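Local coordinates for CBS domain-containing protein (Pyrococcus horikoshii, PDB 2YZQ), which is of unknown function but binds S-adenosylmethionine and carries four CBS domains, consistent with a ligand-sensing regulatory role, at residues Y131-V136 and L267-D272; L85-D90 and L273-V278. All blocks are in the same frame, centred on the assembly; numbering follows the deposited sequence.

Contacts 1 and 2 lie side by side, their centres about 12 Å apart, and share one continuous run of chain from Leu267 to Val278 that leaves strand 263-269, turns through helix 270-273 and ends at the last modelled residue. The front of that run meets the loop 131-136 of the third CBS sequence repeat in contact 1; its tail meets helix 79-89 of the second in contact 2. Along the chain contact 1 is therefore nested inside contact 2. Lys275 probably hydrogen-bonds the Tyr131 carbonyl oxygen of contact 1, and Phe271 of contact 1 packs on Leu87. The C-terminal CBS repeat is thus joined to the second and third repeats, with contact 1 nearer the bound S-adenosylmethionine.

Contact 1 of 2, residues Y131-V136 and L267-D272; sequences YYQRYV and LIRDFD
Gln133 and Leu267 exchange two backbone hydrogen bonds, Gln133 N to Leu267 O at 2.9 Å and Leu267 N to Gln133 O at 3.0 Å. They form a single antiparallel hydrogen-bonded bridge that pins loop 131-136 to strand 263-269.

Polar side chains meet at the Asp272 carboxylate. Gln133, its chain bent at chi2 (-62°), donates a hydrogen bond from NE2 to Asp272 OD1 (2.7 Å), reaching it from above the carboxylate plane although the two planes are only 25° apart. From the opposite face Arg269 binds side-on with two hydrogen bonds, also out of plane: NH2 to Asp272 OD1 at 2.9 Å, in a salt bridge, and NE to Asp272 OD2 at 3.0 Å. The anti lone pair of OD2 also takes the backbone N of Arg269, so each oxygen accepts two bonds.

Apolar packing flanks this network. Ile268 CD1 rests against Tyr132 CB at 3.9 Å, while the Val136 and Leu267 side chains cross at about a right angle, Val136 CG2 lying 4.0 Å from Leu267 CB. Leu267 also touches Gln254, which binds S-adenosylmethionine.

An alanine in place of Asp272 would probably leave the Gln133 amide without this acceptor, freer to turn, and the Arg269 guanidinium without its paired charge. With four N-H donors around it, two from a guanidinium, the buried carboxylate is likely to remain ionised, locking the strand-to-helix turn and the incoming loop to one anion.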
loop_
_atom_site.group_PDB
_atom_site.type_symbol
_atom_site.label_atom_id
_atom_site.label_comp_id
_atom_site.label_asym_id
_atom_site.label_seq_id
_atom_site.Cartn_x
_atom_site.Cartn_y
_atom_site.Cartn_z
ATOM N N TYR A 131 5.250 -14.732 -4.950
ATOM C CA TYR A 131 5.117 -13.576 -4.070
ATOM C C TYR A 131 3.806 -13.260 -3.365
ATOM O O TYR A 131 3.814 -12.543 -2.370
ATOM C CB TYR A 131 5.535 -12.329 -4.854
ATOM C CG TYR A 131 6.827 -12.517 -5.605
ATOM C CD1 TYR A 131 8.044 -12.557 -4.928
ATOM C CD2 TYR A 131 6.834 -12.705 -6.987
ATOM C CE1 TYR A 131 9.238 -12.785 -5.606
ATOM C CE2 TYR A 131 8.025 -12.934 -7.676
ATOM C CZ TYR A 131 9.222 -12.974 -6.976
ATOM O OH TYR A 131 10.404 -13.215 -7.641
ATOM N N TYR A 132 2.684 -13.764 -3.860
ATOM C CA TYR A 132 1.427 -13.412 -3.223
ATOM C C TYR A 132 1.240 -14.061 -1.858
ATOM O O TYR A 132 1.767 -15.143 -1.586
ATOM C CB TYR A 132 0.245 -13.728 -4.161
ATOM C CG TYR A 132 -0.131 -15.185 -4.295
ATOM C CD1 TYR A 132 -0.950 -15.803 -3.350
ATOM C CD2 TYR A 132 0.306 -15.939 -5.383
ATOM C CE1 TYR A 132 -1.331 -17.140 -3.489
ATOM C CE2 TYR A 132 -0.065 -17.276 -5.531
ATOM C CZ TYR A 132 -0.883 -17.867 -4.581
ATOM O OH TYR A 132 -1.251 -19.188 -4.720
ATOM N N GLN A 133 0.517 -13.366 -0.987
ATOM C CA GLN A 133 0.243 -13.859 0.357
ATOM C C GLN A 133 -0.769 -14.992 0.329
ATOM O O GLN A 133 -1.822 -14.885 -0.300
ATOM C CB GLN A 133 -0.312 -12.744 1.244
ATOM C CG GLN A 133 0.670 -11.644 1.586
ATOM C CD GLN A 133 1.861 -12.157 2.362
ATOM O OE1 GLN A 133 1.713 -12.918 3.317
ATOM N NE2 GLN A 133 3.054 -11.735 1.959
ATOM N N ARG A 134 -0.437 -16.080 1.010
ATOM C CA ARG A 134 -1.330 -17.227 1.095
ATOM C C ARG A 134 -2.267 -17.036 2.281
ATOM O O ARG A 134 -3.271 -17.738 2.417
ATOM C CB ARG A 134 -0.529 -18.515 1.290
ATOM C CG ARG A 134 -0.139 -19.220 0.007
ATOM C CD ARG A 134 0.839 -18.419 -0.841
ATOM N NE ARG A 134 1.263 -19.217 -1.988
ATOM C CZ ARG A 134 2.014 -18.772 -2.989
ATOM N NH1 ARG A 134 2.439 -17.515 -3.002
ATOM N NH2 ARG A 134 2.337 -19.593 -3.980
ATOM N N TYR A 135 -1.925 -16.087 3.140
ATOM C CA TYR A 135 -2.722 -15.800 4.322
ATOM C C TYR A 135 -3.417 -14.470 4.109
ATOM O O TYR A 135 -2.765 -13.450 3.866
ATOM C CB TYR A 135 -1.813 -15.749 5.549
ATOM C CG TYR A 135 -0.971 -16.999 5.702
ATOM C CD1 TYR A 135 -1.572 -18.250 5.844
ATOM C CD2 TYR A 135 0.421 -16.931 5.700
ATOM C CE1 TYR A 135 -0.806 -19.406 5.979
ATOM C CE2 TYR A 135 1.198 -18.084 5.838
ATOM C CZ TYR A 135 0.575 -19.316 5.977
ATOM O OH TYR A 135 1.330 -20.460 6.132
ATOM N N VAL A 136 -4.741 -14.483 4.204
ATOM C CA VAL A 136 -5.518 -13.275 3.976
ATOM C C VAL A 136 -6.695 -13.115 4.931
ATOM O O VAL A 136 -7.435 -14.068 5.181
ATOM C CB VAL A 136 -6.053 -13.262 2.532
ATOM C CG1 VAL A 136 -6.860 -14.516 2.273
ATOM C CG2 VAL A 136 -6.894 -12.021 2.289
ATOM N N LEU A 267 -3.802 -13.205 -1.729
ATOM C CA LEU A 267 -3.940 -11.777 -1.958
ATOM C C LEU A 267 -2.597 -11.225 -2.404
ATOM O O LEU A 267 -1.569 -11.554 -1.817
ATOM C CB LEU A 267 -4.360 -11.084 -0.655
ATOM C CG LEU A 267 -4.601 -9.570 -0.698
ATOM C CD1 LEU A 267 -5.885 -9.291 -1.471
ATOM C CD2 LEU A 267 -4.702 -9.015 0.716
ATOM N N ILE A 268 -2.589 -10.426 -3.466
ATOM C CA ILE A 268 -1.336 -9.820 -3.895
ATOM C C ILE A 268 -1.443 -8.324 -3.596
ATOM O O ILE A 268 -2.250 -7.614 -4.195
ATOM C CB ILE A 268 -1.024 -10.083 -5.405
ATOM C CG1 ILE A 268 0.334 -9.469 -5.763
ATOM C CG2 ILE A 268 -2.134 -9.535 -6.309
ATOM C CD1 ILE A 268 1.509 -10.146 -5.073
ATOM N N ARG A 269 -0.654 -7.870 -2.624
ATOM C CA ARG A 269 -0.637 -6.471 -2.201
ATOM C C ARG A 269 0.508 -5.783 -2.921
ATOM O O ARG A 269 1.437 -6.444 -3.393
ATOM C CB ARG A 269 -0.378 -6.363 -0.691
ATOM C CG ARG A 269 -1.361 -7.133 0.205
ATOM C CD ARG A 269 -0.866 -7.080 1.648
ATOM N NE ARG A 269 0.421 -7.758 1.764
ATOM C CZ ARG A 269 1.305 -7.539 2.732
ATOM N NH1 ARG A 269 1.052 -6.652 3.686
ATOM N NH2 ARG A 269 2.452 -8.208 2.742
ATOM N N ASP A 270 0.447 -4.458 -3.004
ATOM C CA ASP A 270 1.525 -3.723 -3.646
ATOM C C ASP A 270 2.821 -4.013 -2.892
ATOM O O ASP A 270 3.885 -4.161 -3.490
ATOM C CB ASP A 270 1.228 -2.205 -3.672
ATOM C CG ASP A 270 0.747 -1.645 -2.328
ATOM O OD1 ASP A 270 0.864 -2.315 -1.282
ATOM O OD2 ASP A 270 0.255 -0.488 -2.317
ATOM N N PHE A 271 2.707 -4.129 -1.575
ATOM C CA PHE A 271 3.848 -4.398 -0.711
ATOM C C PHE A 271 4.500 -5.741 -1.043
ATOM O O PHE A 271 5.709 -5.912 -0.885
ATOM C CB PHE A 271 3.394 -4.397 0.754
ATOM C CG PHE A 271 4.481 -4.036 1.730
ATOM C CD1 PHE A 271 4.964 -2.732 1.798
ATOM C CD2 PHE A 271 5.016 -4.994 2.585
ATOM C CE1 PHE A 271 5.966 -2.385 2.705
ATOM C CE2 PHE A 271 6.022 -4.658 3.498
ATOM C CZ PHE A 271 6.495 -3.348 3.555
ATOM N N ASP A 272 3.698 -6.694 -1.510
ATOM C CA ASP A 272 4.220 -8.014 -1.848
ATOM C C ASP A 272 5.063 -7.971 -3.112
ATOM O O ASP A 272 5.968 -8.784 -3.296
ATOM C CB ASP A 272 3.073 -9.013 -2.030
ATOM C CG ASP A 272 2.330 -9.283 -0.738
ATOM O OD1 ASP A 272 3.001 -9.574 0.269
ATOM O OD2 ASP A 272 1.082 -9.206 -0.728
#

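Contact 2 of 2, residues L85-D90 and L273-V278; sequences LMLEYD and LLKVLV
Leu87 and Leu274 point their CB atoms at each other's segments where helix 79-89 faces the C-terminal tail, and their CA atoms, 7.6 Å apart, mark the nearest approach of the two backbones. Leu87 reaches the tail with both methyls. CD2 lies 4.2 Å from Leu274 CB, while CD1 rests against Val278 CG2 at 4.0 Å and Lys275 CG at 4.2 Å, residues three apart in the chain. With CG anti to its carbonyl carbon (chi1 -68°), the Leu87 fork spreads over this surface, crossing Lys275 at about a right angle and Val278 obliquely.

Met86, the residue before Leu87, meets Leu274, also at about a right angle. Leu274 CD1 sits against the base and the sulfur of the extended methionine chain, 3.9 Å from Met86 CB and equally far from Met86 SD. Leu274 packs on Ile112 as well, bringing helix 109-117 into the same apolar cluster.

Lys275 contributes only its aliphatic part here; its chain bends at chi3 and carries NZ away to the carbonyl oxygen of Tyr131. No hydrogen bond joins the two segments, so the second CBS sequence repeat holds the last modelled residues through apolar side-chain packing, more buried at Met86 and Leu274 than at Val278.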
loop_
_atom_site.group_PDB
_atom_site.type_symbol
_atom_site.label_atom_id
_atom_site.label_comp_id
_atom_site.label_asym_id
_atom_site.label_seq_id
_atom_site.Cartn_x
_atom_site.Cartn_y
_atom_site.Cartn_z
ATOM N N LEU A 85 14.542 -2.059 2.534
ATOM C CA LEU A 85 14.303 -1.258 3.725
ATOM C C LEU A 85 12.814 -1.177 4.035
ATOM O O LEU A 85 12.409 -1.254 5.194
ATOM C CB LEU A 85 14.880 0.151 3.547
ATOM C CG LEU A 85 16.404 0.255 3.641
ATOM C CD1 LEU A 85 16.861 1.653 3.250
ATOM C CD2 LEU A 85 16.843 -0.072 5.057
ATOM N N MET A 86 11.996 -1.027 3.001
ATOM C CA MET A 86 10.555 -0.950 3.201
ATOM C C MET A 86 10.048 -2.241 3.833
ATOM O O MET A 86 9.210 -2.212 4.731
ATOM C CB MET A 86 9.842 -0.719 1.872
ATOM C CG MET A 86 10.150 0.625 1.239
ATOM S SD MET A 86 9.293 0.799 -0.335
ATOM C CE MET A 86 9.661 2.510 -0.744
ATOM N N LEU A 87 10.564 -3.368 3.353
ATOM C CA LEU A 87 10.166 -4.674 3.867
ATOM C C LEU A 87 10.689 -4.892 5.284
ATOM O O LEU A 87 10.028 -5.525 6.108
ATOM C CB LEU A 87 10.686 -5.783 2.950
ATOM C CG LEU A 87 10.053 -5.851 1.558
ATOM C CD1 LEU A 87 10.852 -6.789 0.663
ATOM C CD2 LEU A 87 8.609 -6.310 1.684
ATOM N N GLU A 88 11.873 -4.360 5.561
ATOM C CA GLU A 88 12.491 -4.498 6.877
ATOM C C GLU A 88 11.749 -3.740 7.974
ATOM O O GLU A 88 11.578 -4.249 9.083
ATOM C CB GLU A 88 13.946 -4.023 6.820
ATOM C CG GLU A 88 14.629 -3.934 8.178
ATOM C CD GLU A 88 16.072 -3.485 8.076
ATOM O OE1 GLU A 88 16.330 -2.453 7.422
ATOM O OE2 GLU A 88 16.951 -4.160 8.654
ATOM N N TYR A 89 11.308 -2.525 7.669
ATOM C CA TYR A 89 10.603 -1.712 8.651
ATOM C C TYR A 89 9.092 -1.767 8.471
ATOM O O TYR A 89 8.352 -1.112 9.203
ATOM C CB TYR A 89 11.074 -0.258 8.558
ATOM C CG TYR A 89 12.576 -0.107 8.627
ATOM C CD1 TYR A 89 13.295 -0.585 9.722
ATOM C CD2 TYR A 89 13.281 0.500 7.592
ATOM C CE1 TYR A 89 14.681 -0.464 9.781
ATOM C CE2 TYR A 89 14.666 0.628 7.641
ATOM C CZ TYR A 89 15.359 0.143 8.737
ATOM O OH TYR A 89 16.728 0.270 8.789
ATOM N N ASP A 90 8.638 -2.564 7.508
ATOM C CA ASP A 90 7.214 -2.681 7.225
ATOM C C ASP A 90 6.642 -1.272 7.137
ATOM O O ASP A 90 5.612 -0.959 7.733
ATOM C CB ASP A 90 6.510 -3.484 8.324
ATOM C CG ASP A 90 5.052 -3.765 8.002
ATOM O OD1 ASP A 90 4.752 -4.107 6.838
ATOM O OD2 ASP A 90 4.205 -3.656 8.916
ATOM N N LEU A 273 4.756 -7.025 -3.990
ATOM C CA LEU A 273 5.499 -6.894 -5.233
ATOM C C LEU A 273 6.932 -6.426 -4.981
ATOM O O LEU A 273 7.814 -6.651 -5.806
ATOM C CB LEU A 273 4.764 -5.936 -6.176
ATOM C CG LEU A 273 3.412 -6.478 -6.657
ATOM C CD1 LEU A 273 2.736 -5.460 -7.564
ATOM C CD2 LEU A 273 3.619 -7.791 -7.398
ATOM N N LEU A 274 7.167 -5.797 -3.831
ATOM C CA LEU A 274 8.508 -5.324 -3.490
ATOM C C LEU A 274 9.478 -6.500 -3.404
ATOM O O LEU A 274 10.671 -6.359 -3.662
ATOM C CB LEU A 274 8.492 -4.587 -2.150
ATOM C CG LEU A 274 7.647 -3.314 -2.057
ATOM C CD1 LEU A 274 7.691 -2.786 -0.639
ATOM C CD2 LEU A 274 8.167 -2.267 -3.036
ATOM N N LYS A 275 8.957 -7.668 -3.048
ATOM C CA LYS A 275 9.789 -8.855 -2.919
ATOM C C LYS A 275 10.420 -9.264 -4.248
ATOM O O LYS A 275 11.437 -9.963 -4.279
ATOM C CB LYS A 275 8.960 -10.004 -2.347
ATOM C CG LYS A 275 8.317 -9.659 -1.008
ATOM C CD LYS A 275 7.568 -10.842 -0.426
ATOM C CE LYS A 275 6.415 -11.271 -1.319
ATOM N NZ LYS A 275 5.783 -12.513 -0.785
ATOM N N VAL A 276 9.810 -8.834 -5.347
ATOM C CA VAL A 276 10.326 -9.147 -6.669
ATOM C C VAL A 276 11.688 -8.479 -6.870
ATOM O O VAL A 276 12.568 -9.027 -7.534
ATOM C CB VAL A 276 9.364 -8.655 -7.767
ATOM C CG1 VAL A 276 9.959 -8.912 -9.143
ATOM C CG2 VAL A 276 8.019 -9.352 -7.618
ATOM N N LEU A 277 11.853 -7.295 -6.289
ATOM C CA LEU A 277 13.099 -6.544 -6.405
ATOM C C LEU A 277 14.257 -7.151 -5.618
ATOM O O LEU A 277 15.415 -6.817 -5.855
ATOM C CB LEU A 277 12.883 -5.096 -5.959
ATOM C CG LEU A 277 12.113 -4.209 -6.936
ATOM C CD1 LEU A 277 11.697 -2.914 -6.257
ATOM C CD2 LEU A 277 12.987 -3.925 -8.148
ATOM N N VAL A 278 13.943 -8.036 -4.679
ATOM C CA VAL A 278 14.976 -8.677 -3.875
ATOM C C VAL A 278 15.590 -9.845 -4.641
ATOM O O VAL A 278 16.819 -9.819 -4.864
ATOM C CB VAL A 278 14.406 -9.200 -2.540
ATOM C CG1 VAL A 278 15.507 -9.876 -1.734
ATOM C CG2 VAL A 278 13.800 -8.050 -1.752
#